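Local atomic coordinates of beta-lactamase (PDB entry 5GS8), a protein that probably hydrolyses beta-lactam antibiotics to substituted beta-amino acids, as a class A beta-lactamase. Residues T195-K200 / H214-S219. Sequence-based numbering, arbitrary orientation.
Sequences TTTGPK and HKTGSS. With NA (sodium ion), chain L; NA (sodium ion), chain H; NA (sodium ion), chain Q; SO4 (sulfate ion), chain C.
Thr195 lays its CG2 methyl over one face of the His214 ring. The methyl is 3.8 Å from the ring centroid, offset toward the rim, in a CH-pi contact. The other branch of the same threonine is also used. Its OG1 is 2.8 Å from His214 O and also lies by Met192 O. Chi1 of -66° puts OG1 beside the backbone N and CG2 anti to it, so the hydroxyl reaches the His214 carbonyl and the methyl its ring. The opposite ring face meets a modelled sodium ion, which Gly198 O and Asp232 bind. A second sodium lies at the ring edge and joins His214 NE2 (2.8 Å) to Thr197 O. His214 ND1 is hydrogen-bonded to Asp232 on the adjacent strand 227-237, which helps fix the ring's rotation.

Further along, Thr197 OG1 and Thr216 OG1 share a hydrogen bond of 2.6 Å. A water 2.7 Å from Thr197 OG1 accepts a bond from Lys215 NZ. The Lys215 chain bends at chi2 and chi4 as it runs forward along its own strand, and NZ also bonds Thr216 O. The Thr216 CG2 methyl rests 3.6 Å from Gly198 CA, where the loop has positive phi.

Thr216 OG1 donates to sulfate O3 at 2.5 Å, and Ser218 OG donates to sulfate O4. Ser47 and Ser111 also bond the sulfate. Through its contacts with His214 and Thr216, the loop after helix 182-193 packs along strand 212-218, an outermost strand of its sheet in this chain. Lys215-Thr216-Gly217 fits the KTG motif that lines the active site of class A beta-lactamases.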
loop_
_atom_site.group_PDB
_atom_site.type_symbol
_atom_site.label_atom_id
_atom_site.label_comp_id
_atom_site.label_asym_id
_atom_site.label_seq_id
_atom_site.Cartn_x
_atom_site.Cartn_y
_atom_site.Cartn_z
ATOM N N THR A 195 1.037 -10.057 -15.226
ATOM C CA THR A 195 0.328 -9.424 -14.114
ATOM C C THR A 195 -0.170 -10.421 -13.078
ATOM O O THR A 195 -0.795 -11.447 -13.441
ATOM C CB THR A 195 -0.850 -8.595 -14.682
ATOM O OG1 THR A 195 -0.306 -7.519 -15.451
ATOM C CG2 THR A 195 -1.774 -8.081 -13.589
ATOM N N THR A 196 0.050 -10.103 -11.812
ATOM C CA THR A 196 -0.402 -10.968 -10.731
ATOM C C THR A 196 -1.579 -10.425 -9.940
ATOM O O THR A 196 -2.203 -11.169 -9.169
ATOM C CB THR A 196 0.705 -11.270 -9.727
ATOM O OG1 THR A 196 1.209 -10.066 -9.184
ATOM C CG2 THR A 196 1.859 -11.952 -10.430
ATOM N N THR A 197 -1.883 -9.145 -10.092
ATOM C CA THR A 197 -3.033 -8.570 -9.426
ATOM C C THR A 197 -4.314 -8.991 -10.130
ATOM O O THR A 197 -4.313 -9.521 -11.253
ATOM C CB THR A 197 -2.935 -7.044 -9.363
ATOM O OG1 THR A 197 -2.971 -6.516 -10.710
ATOM C CG2 THR A 197 -1.642 -6.612 -8.686
ATOM N N GLY A 198 -5.410 -8.850 -9.412
ATOM C CA GLY A 198 -6.730 -9.133 -9.945
ATOM C C GLY A 198 -6.956 -10.483 -10.544
ATOM O O GLY A 198 -7.672 -10.618 -11.513
ATOM N N PRO A 199 -6.485 -11.550 -9.903
ATOM C CA PRO A 199 -6.718 -12.879 -10.503
ATOM C C PRO A 199 -8.182 -13.313 -10.529
ATOM O O PRO A 199 -8.529 -14.227 -11.286
ATOM C CB PRO A 199 -5.874 -13.803 -9.618
ATOM C CG PRO A 199 -5.839 -13.096 -8.295
ATOM C CD PRO A 199 -5.698 -11.622 -8.652
ATOM N N LYS A 200 -9.030 -12.665 -9.723
ATOM C CA LYS A 200 -10.467 -12.961 -9.739
ATOM C C LYS A 200 -11.288 -11.907 -10.419
ATOM O O LYS A 200 -12.499 -11.897 -10.244
ATOM C CB LYS A 200 -11.033 -13.054 -8.312
ATOM C CG LYS A 200 -10.154 -13.806 -7.332
ATOM C CD LYS A 200 -9.926 -15.199 -7.835
ATOM C CE LYS A 200 -9.808 -16.183 -6.666
ATOM N NZ LYS A 200 -8.809 -17.227 -6.986
ATOM N N HIS A 214 -3.360 -8.060 -18.916
ATOM C CA HIS A 214 -4.250 -7.100 -18.280
ATOM C C HIS A 214 -3.604 -6.216 -17.255
ATOM O O HIS A 214 -2.499 -6.451 -16.798
ATOM C CB HIS A 214 -5.452 -7.824 -17.666
ATOM C CG HIS A 214 -5.145 -8.614 -16.427
ATOM N ND1 HIS A 214 -5.601 -8.250 -15.183
ATOM C CD2 HIS A 214 -4.391 -9.725 -16.236
ATOM C CE1 HIS A 214 -5.158 -9.101 -14.276
ATOM N NE2 HIS A 214 -4.397 -9.999 -14.889
ATOM N N LYS A 215 -4.361 -5.192 -16.879
ATOM C CA LYS A 215 -3.987 -4.239 -15.828
ATOM C C LYS A 215 -5.185 -3.863 -14.980
ATOM O O LYS A 215 -6.197 -3.429 -15.501
ATOM C CB LYS A 215 -3.377 -2.976 -16.431
ATOM C CG LYS A 215 -2.919 -1.952 -15.415
ATOM C CD LYS A 215 -1.610 -2.351 -14.749
ATOM C CE LYS A 215 -1.422 -1.737 -13.372
ATOM N NZ LYS A 215 -2.332 -2.329 -12.358
ATOM N N THR A 216 -5.060 -4.074 -13.675
ATOM C CA THR A 216 -6.126 -3.775 -12.740
ATOM C C THR A 216 -6.115 -2.298 -12.332
ATOM O O THR A 216 -5.122 -1.580 -12.501
ATOM C CB THR A 216 -5.943 -4.669 -11.477
ATOM O OG1 THR A 216 -4.631 -4.479 -10.973
ATOM C CG2 THR A 216 -6.132 -6.077 -11.846
ATOM N N GLY A 217 -7.169 -1.875 -11.652
ATOM C CA GLY A 217 -7.153 -0.622 -10.895
ATOM C C GLY A 217 -8.135 -0.741 -9.733
ATOM O O GLY A 217 -9.237 -1.301 -9.917
ATOM N N SER A 218 -7.766 -0.141 -8.610
ATOM C CA SER A 218 -8.591 -0.245 -7.374
ATOM C C SER A 218 -8.454 1.041 -6.564
ATOM O O SER A 218 -7.339 1.527 -6.342
ATOM C CB SER A 218 -8.142 -1.384 -6.503
ATOM O OG SER A 218 -8.040 -2.601 -7.214
ATOM N N SER A 219 -9.592 1.630 -6.201
ATOM C CA SER A 219 -9.592 2.652 -5.198
ATOM C C SER A 219 -9.725 2.116 -3.795
ATOM O O SER A 219 -10.008 0.930 -3.559
ATOM C CB SER A 219 -10.773 3.607 -5.453
ATOM O OG SER A 219 -11.990 2.965 -5.115
HETATM NA NA NA L . -3.812 -11.787 -12.777
HETATM NA NA NA H . -7.892 -10.674 -14.303
HETATM NA NA NA Q . -2.307 -12.196 -15.803
HETATM S S SO4 C . -4.473 -1.865 -8.208
HETATM O O1 SO4 C . -4.992 -0.412 -8.162
HETATM O O2 SO4 C . -3.108 -1.782 -7.614
HETATM O O3 SO4 C . -4.445 -2.357 -9.603
HETATM O O4 SO4 C . -5.207 -2.795 -7.448
HETATM O O HOH W 1 -1.707 -4.944 -12.527
HETATM O O HOH W 2 -2.637 -14.319 -12.113
#